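Local coordinates for pyridine synthase TbtD (Thermobispora bispora, PDB 5WA4), which binds a leader peptide and probably catalyses the [4+2] aza-cycloaddition that forms the pyridine ring of the thiopeptide antibiotic thiomuracin, at residues E[169-181]-E[245-257]. Residues are numbered along the deposited sequence; the frame is centred on the assembly and turned at random.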
loop_
_atom_site.group_PDB
_atom_site.type_symbol
_atom_site.label_atom_id
_atom_site.label_comp_id
_atom_site.label_asym_id
_atom_site.label_seq_id
_atom_site.Cartn_x
_atom_site.Cartn_y
_atom_site.Cartn_z
ATOM N N PHE E 169 12.507 33.369 -12.663
ATOM C CA PHE E 169 13.403 33.217 -11.525
ATOM C C PHE E 169 13.122 34.323 -10.508
ATOM O O PHE E 169 12.924 34.042 -9.325
ATOM C CB PHE E 169 14.863 33.242 -11.970
ATOM C CG PHE E 169 15.857 33.070 -10.841
ATOM C CD1 PHE E 169 16.376 34.174 -10.177
ATOM C CD2 PHE E 169 16.275 31.810 -10.450
ATOM C CE1 PHE E 169 17.294 34.017 -9.141
ATOM C CE2 PHE E 169 17.204 31.652 -9.417
ATOM C CZ PHE E 169 17.714 32.755 -8.769
ATOM N N ASP E 170 13.074 35.570 -10.984
ATOM C CA ASP E 170 12.834 36.722 -10.118
ATOM C C ASP E 170 11.502 36.572 -9.342
ATOM O O ASP E 170 11.492 36.624 -8.109
ATOM C CB ASP E 170 12.827 38.038 -10.922
ATOM C CG ASP E 170 14.195 38.400 -11.543
ATOM O OD1 ASP E 170 15.245 37.922 -11.073
ATOM O OD2 ASP E 170 14.211 39.210 -12.502
ATOM N N LEU E 171 10.394 36.368 -10.060
ATOM C CA LEU E 171 9.080 36.254 -9.424
ATOM C C LEU E 171 9.035 35.144 -8.388
ATOM O O LEU E 171 8.634 35.365 -7.243
ATOM C CB LEU E 171 7.990 36.022 -10.465
ATOM C CG LEU E 171 7.827 37.201 -11.417
ATOM C CD1 LEU E 171 6.646 37.006 -12.376
ATOM C CD2 LEU E 171 7.729 38.503 -10.632
ATOM N N VAL E 172 9.451 33.950 -8.785
ATOM C CA VAL E 172 9.445 32.804 -7.877
ATOM C C VAL E 172 10.243 33.083 -6.601
ATOM O O VAL E 172 9.757 32.860 -5.508
ATOM C CB VAL E 172 9.987 31.545 -8.600
ATOM C CG1 VAL E 172 10.723 30.625 -7.658
ATOM C CG2 VAL E 172 8.859 30.825 -9.306
ATOM N N VAL E 173 11.461 33.585 -6.742
ATOM C CA VAL E 173 12.293 33.913 -5.585
ATOM C C VAL E 173 11.651 34.994 -4.698
ATOM O O VAL E 173 11.706 34.908 -3.476
ATOM C CB VAL E 173 13.704 34.404 -6.029
ATOM C CG1 VAL E 173 14.538 34.840 -4.830
ATOM C CG2 VAL E 173 14.436 33.329 -6.798
ATOM N N ALA E 174 11.048 36.004 -5.325
ATOM C CA ALA E 174 10.547 37.172 -4.605
ATOM C C ALA E 174 9.358 36.809 -3.714
ATOM O O ALA E 174 9.279 37.235 -2.549
ATOM C CB ALA E 174 10.163 38.272 -5.572
ATOM N N THR E 175 8.443 36.021 -4.273
ATOM C CA THR E 175 7.308 35.503 -3.533
ATOM C C THR E 175 7.737 34.670 -2.310
ATOM O O THR E 175 7.169 34.832 -1.208
ATOM C CB THR E 175 6.407 34.679 -4.452
ATOM O OG1 THR E 175 5.975 35.515 -5.533
ATOM C CG2 THR E 175 5.184 34.174 -3.711
ATOM N N ALA E 176 8.730 33.797 -2.474
ATOM C CA ALA E 176 9.142 32.959 -1.345
ATOM C C ALA E 176 9.840 33.774 -0.287
ATOM O O ALA E 176 9.845 33.388 0.878
ATOM C CB ALA E 176 10.040 31.833 -1.787
ATOM N N HIS E 177 10.455 34.895 -0.674
ATOM C CA HIS E 177 11.189 35.685 0.320
ATOM C C HIS E 177 10.234 36.612 1.071
ATOM O O HIS E 177 10.258 36.690 2.301
ATOM C CB HIS E 177 12.318 36.500 -0.318
ATOM C CG HIS E 177 13.246 37.103 0.688
ATOM N ND1 HIS E 177 13.794 36.375 1.722
ATOM C CD2 HIS E 177 13.684 38.375 0.851
ATOM C CE1 HIS E 177 14.548 37.165 2.465
ATOM N NE2 HIS E 177 14.498 38.383 1.958
ATOM N N ALA E 178 9.386 37.295 0.315
ATOM C CA ALA E 178 8.524 38.318 0.859
ATOM C C ALA E 178 7.287 37.738 1.539
ATOM O O ALA E 178 6.957 38.118 2.657
ATOM C CB ALA E 178 8.115 39.291 -0.245
ATOM N N LEU E 179 6.599 36.829 0.861
ATOM C CA LEU E 179 5.312 36.367 1.345
ATOM C C LEU E 179 5.350 35.081 2.162
ATOM O O LEU E 179 4.296 34.506 2.425
ATOM C CB LEU E 179 4.352 36.177 0.175
ATOM C CG LEU E 179 3.936 37.446 -0.560
ATOM C CD1 LEU E 179 4.598 37.496 -1.922
ATOM C CD2 LEU E 179 2.419 37.529 -0.704
ATOM N N SER E 180 6.526 34.615 2.572
ATOM C CA SER E 180 6.556 33.518 3.545
ATOM C C SER E 180 6.918 34.074 4.924
ATOM O O SER E 180 7.277 35.256 5.048
ATOM C CB SER E 180 7.542 32.419 3.131
ATOM O OG SER E 180 8.880 32.805 3.350
ATOM N N THR E 181 6.845 33.245 5.959
ATOM C CA THR E 181 7.099 33.769 7.293
ATOM C C THR E 181 8.597 34.056 7.470
ATOM O O THR E 181 8.987 35.192 7.787
ATOM C CB THR E 181 6.583 32.818 8.431
ATOM O OG1 THR E 181 5.211 32.462 8.200
ATOM C CG2 THR E 181 6.675 33.506 9.773
ATOM N N HIS E 245 9.951 45.432 -11.347
ATOM C CA HIS E 245 8.893 44.435 -11.503
ATOM C C HIS E 245 8.773 43.417 -10.341
ATOM O O HIS E 245 7.719 42.785 -10.170
ATOM C CB HIS E 245 9.103 43.650 -12.798
ATOM C CG HIS E 245 10.172 42.623 -12.679
ATOM N ND1 HIS E 245 11.496 42.952 -12.487
ATOM C CD2 HIS E 245 10.106 41.273 -12.634
ATOM C CE1 HIS E 245 12.207 41.845 -12.368
ATOM N NE2 HIS E 245 11.387 40.813 -12.447
ATOM N N VAL E 246 9.850 43.220 -9.584
ATOM C CA VAL E 246 9.782 42.396 -8.388
ATOM C C VAL E 246 8.937 43.122 -7.337
ATOM O O VAL E 246 8.073 42.517 -6.692
ATOM C CB VAL E 246 11.188 42.070 -7.828
ATOM C CG1 VAL E 246 11.149 41.830 -6.316
ATOM C CG2 VAL E 246 11.765 40.864 -8.540
ATOM N N ARG E 247 9.175 44.423 -7.189
ATOM C CA ARG E 247 8.459 45.228 -6.222
ATOM C C ARG E 247 6.973 45.258 -6.480
ATOM O O ARG E 247 6.182 45.185 -5.533
ATOM C CB ARG E 247 9.005 46.659 -6.169
ATOM C CG ARG E 247 10.208 46.664 -5.334
ATOM C CD ARG E 247 9.934 47.312 -3.986
ATOM N NE ARG E 247 10.671 46.495 -3.024
ATOM C CZ ARG E 247 10.553 46.546 -1.697
ATOM N NH1 ARG E 247 9.756 47.421 -1.114
ATOM N NH2 ARG E 247 11.233 45.702 -0.941
ATOM N N GLU E 248 6.557 45.325 -7.737
ATOM C CA GLU E 248 5.124 45.374 -7.896
ATOM C C GLU E 248 4.527 44.007 -7.764
ATOM O O GLU E 248 3.375 43.888 -7.354
ATOM C CB GLU E 248 4.679 46.003 -9.200
ATOM C CG GLU E 248 4.455 47.454 -8.942
ATOM C CD GLU E 248 3.035 47.920 -9.223
ATOM O OE1 GLU E 248 2.193 47.110 -9.687
ATOM O OE2 GLU E 248 2.752 49.093 -8.874
ATOM N N TRP E 249 5.306 42.976 -8.064
ATOM C CA TRP E 249 4.800 41.634 -7.904
ATOM C C TRP E 249 4.440 41.436 -6.455
ATOM O O TRP E 249 3.293 41.120 -6.157
ATOM C CB TRP E 249 5.802 40.577 -8.345
ATOM C CG TRP E 249 5.217 39.187 -8.256
ATOM C CD1 TRP E 249 5.623 38.164 -7.428
ATOM C CD2 TRP E 249 4.100 38.676 -8.998
ATOM N NE1 TRP E 249 4.830 37.051 -7.636
ATOM C CE2 TRP E 249 3.893 37.347 -8.590
ATOM C CE3 TRP E 249 3.259 39.216 -9.965
ATOM C CZ2 TRP E 249 2.891 36.563 -9.116
ATOM C CZ3 TRP E 249 2.261 38.429 -10.488
ATOM C CH2 TRP E 249 2.083 37.123 -10.066
ATOM N N VAL E 250 5.422 41.600 -5.571
ATOM C CA VAL E 250 5.184 41.430 -4.145
ATOM C C VAL E 250 3.990 42.260 -3.672
ATOM O O VAL E 250 3.015 41.726 -3.135
ATOM C CB VAL E 250 6.401 41.819 -3.318
ATOM C CG1 VAL E 250 6.015 41.864 -1.842
ATOM C CG2 VAL E 250 7.544 40.837 -3.553
ATOM N N ARG E 251 4.044 43.558 -3.944
ATOM C CA ARG E 251 3.049 44.515 -3.465
ATOM C C ARG E 251 1.601 44.152 -3.831
ATOM O O ARG E 251 0.653 44.545 -3.147
ATOM C CB ARG E 251 3.392 45.904 -4.002
ATOM C CG ARG E 251 2.499 46.974 -3.511
ATOM C CD ARG E 251 2.627 48.216 -4.314
ATOM N NE ARG E 251 4.001 48.397 -4.703
ATOM C CZ ARG E 251 4.378 48.861 -5.888
ATOM N NH1 ARG E 251 3.472 49.285 -6.767
ATOM N NH2 ARG E 251 5.669 48.979 -6.151
ATOM N N ARG E 252 1.455 43.369 -4.886
ATOM C CA ARG E 252 0.180 43.015 -5.493
ATOM C C ARG E 252 -0.273 41.646 -4.992
ATOM O O ARG E 252 -1.426 41.241 -5.168
ATOM C CB ARG E 252 0.335 43.005 -7.019
ATOM C CG ARG E 252 -0.898 42.709 -7.843
ATOM C CD ARG E 252 -0.737 43.360 -9.225
ATOM N NE ARG E 252 -1.415 44.658 -9.336
ATOM C CZ ARG E 252 -1.200 45.544 -10.308
ATOM N NH1 ARG E 252 -0.299 45.288 -11.252
ATOM N NH2 ARG E 252 -1.876 46.692 -10.329
ATOM N N LEU E 253 0.658 40.922 -4.381
ATOM C CA LEU E 253 0.362 39.582 -3.894
ATOM C C LEU E 253 0.025 39.632 -2.400
ATOM O O LEU E 253 -0.719 38.791 -1.914
ATOM C CB LEU E 253 1.540 38.633 -4.127
ATOM C CG LEU E 253 1.479 37.658 -5.292
ATOM C CD1 LEU E 253 2.418 36.501 -5.024
ATOM C CD2 LEU E 253 0.074 37.183 -5.481
ATOM N N ARG E 254 0.580 40.616 -1.685
ATOM C CA ARG E 254 0.348 40.717 -0.246
ATOM C C ARG E 254 -1.146 40.800 0.090
ATOM O O ARG E 254 -1.605 40.058 0.951
ATOM C CB ARG E 254 1.106 41.902 0.355
ATOM C CG ARG E 254 1.790 41.525 1.658
ATOM C CD ARG E 254 2.609 42.659 2.246
ATOM N NE ARG E 254 4.037 42.344 2.315
ATOM C CZ ARG E 254 4.965 42.952 1.581
ATOM N NH1 ARG E 254 4.614 43.932 0.738
ATOM N NH2 ARG E 254 6.247 42.601 1.702
ATOM N N PRO E 255 -1.916 41.657 -0.606
ATOM C CA PRO E 255 -3.355 41.558 -0.367
ATOM C C PRO E 255 -3.875 40.145 -0.603
ATOM O O PRO E 255 -4.563 39.632 0.267
ATOM C CB PRO E 255 -3.953 42.528 -1.394
ATOM C CG PRO E 255 -2.890 43.471 -1.652
ATOM C CD PRO E 255 -1.630 42.664 -1.639
ATOM N N ILE E 256 -3.554 39.534 -1.744
ATOM C CA ILE E 256 -3.995 38.170 -2.043
ATOM C C ILE E 256 -3.644 37.184 -0.895
ATOM O O ILE E 256 -4.497 36.398 -0.479
ATOM C CB ILE E 256 -3.387 37.685 -3.390
ATOM C CG1 ILE E 256 -3.762 38.637 -4.527
ATOM C CG2 ILE E 256 -3.886 36.299 -3.757
ATOM C CD1 ILE E 256 -5.241 38.629 -4.864
ATOM N N ARG E 257 -2.421 37.251 -0.357
ATOM C CA ARG E 257 -2.041 36.408 0.784
ATOM C C ARG E 257 -2.967 36.616 1.997
ATOM O O ARG E 257 -3.486 35.655 2.569
ATOM C CB ARG E 257 -0.590 36.653 1.233
ATOM C CG ARG E 257 -0.181 35.694 2.378
ATOM C CD ARG E 257 1.175 36.002 3.040
ATOM N NE ARG E 257 1.120 37.250 3.777
ATOM C CZ ARG E 257 2.169 37.867 4.318
ATOM N NH1 ARG E 257 3.391 37.355 4.237
ATOM N NH2 ARG E 257 1.991 39.017 4.954
#
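W249 swings CG opposite its own backbone N (chi1 -176°), which carries the indole across to L171 and T175. T175 sets OG1 beside its backbone N, at the indole edge. W249 NE1 donates to T175 OG1 at 2.8 Å. The oxygen lies in the ring plane, but the hydrogen bond is bent (N-H...O angle 135°). T175 OG1 in turn donates to L171 O from above the carbonyl plane. T321 OG1 of helix 307-328 bonds to both T175 OG1 and W249 NE1, so two hydroxyls share the one indole N-H. L171 CD2 lies over one indole face in a CH-pi contact, 3.9 Å from the five-membered-ring centroid. L253 CG lies toward the rim of the opposite face, and H324 stacks on the indole. A174 CB touches V246 CG1, and A178 CB touches both V250 methyls. Beyond the helix end, L179 CD2 packs on L253 CB at 3.7 Å. R257 NH1 reaches L179 O in a weak, nearly straight bond of 3.5 Å. D170 OD2 comes 3.2 Å from H245 NE2, near the imidazole plane, while D170 OD1 salt-bridges R226. The segment axes cross at -47°, 9.6 Å apart. This is buried helix-helix packing within the helical part of a lantibiotic dehydratase C-terminal-type fold.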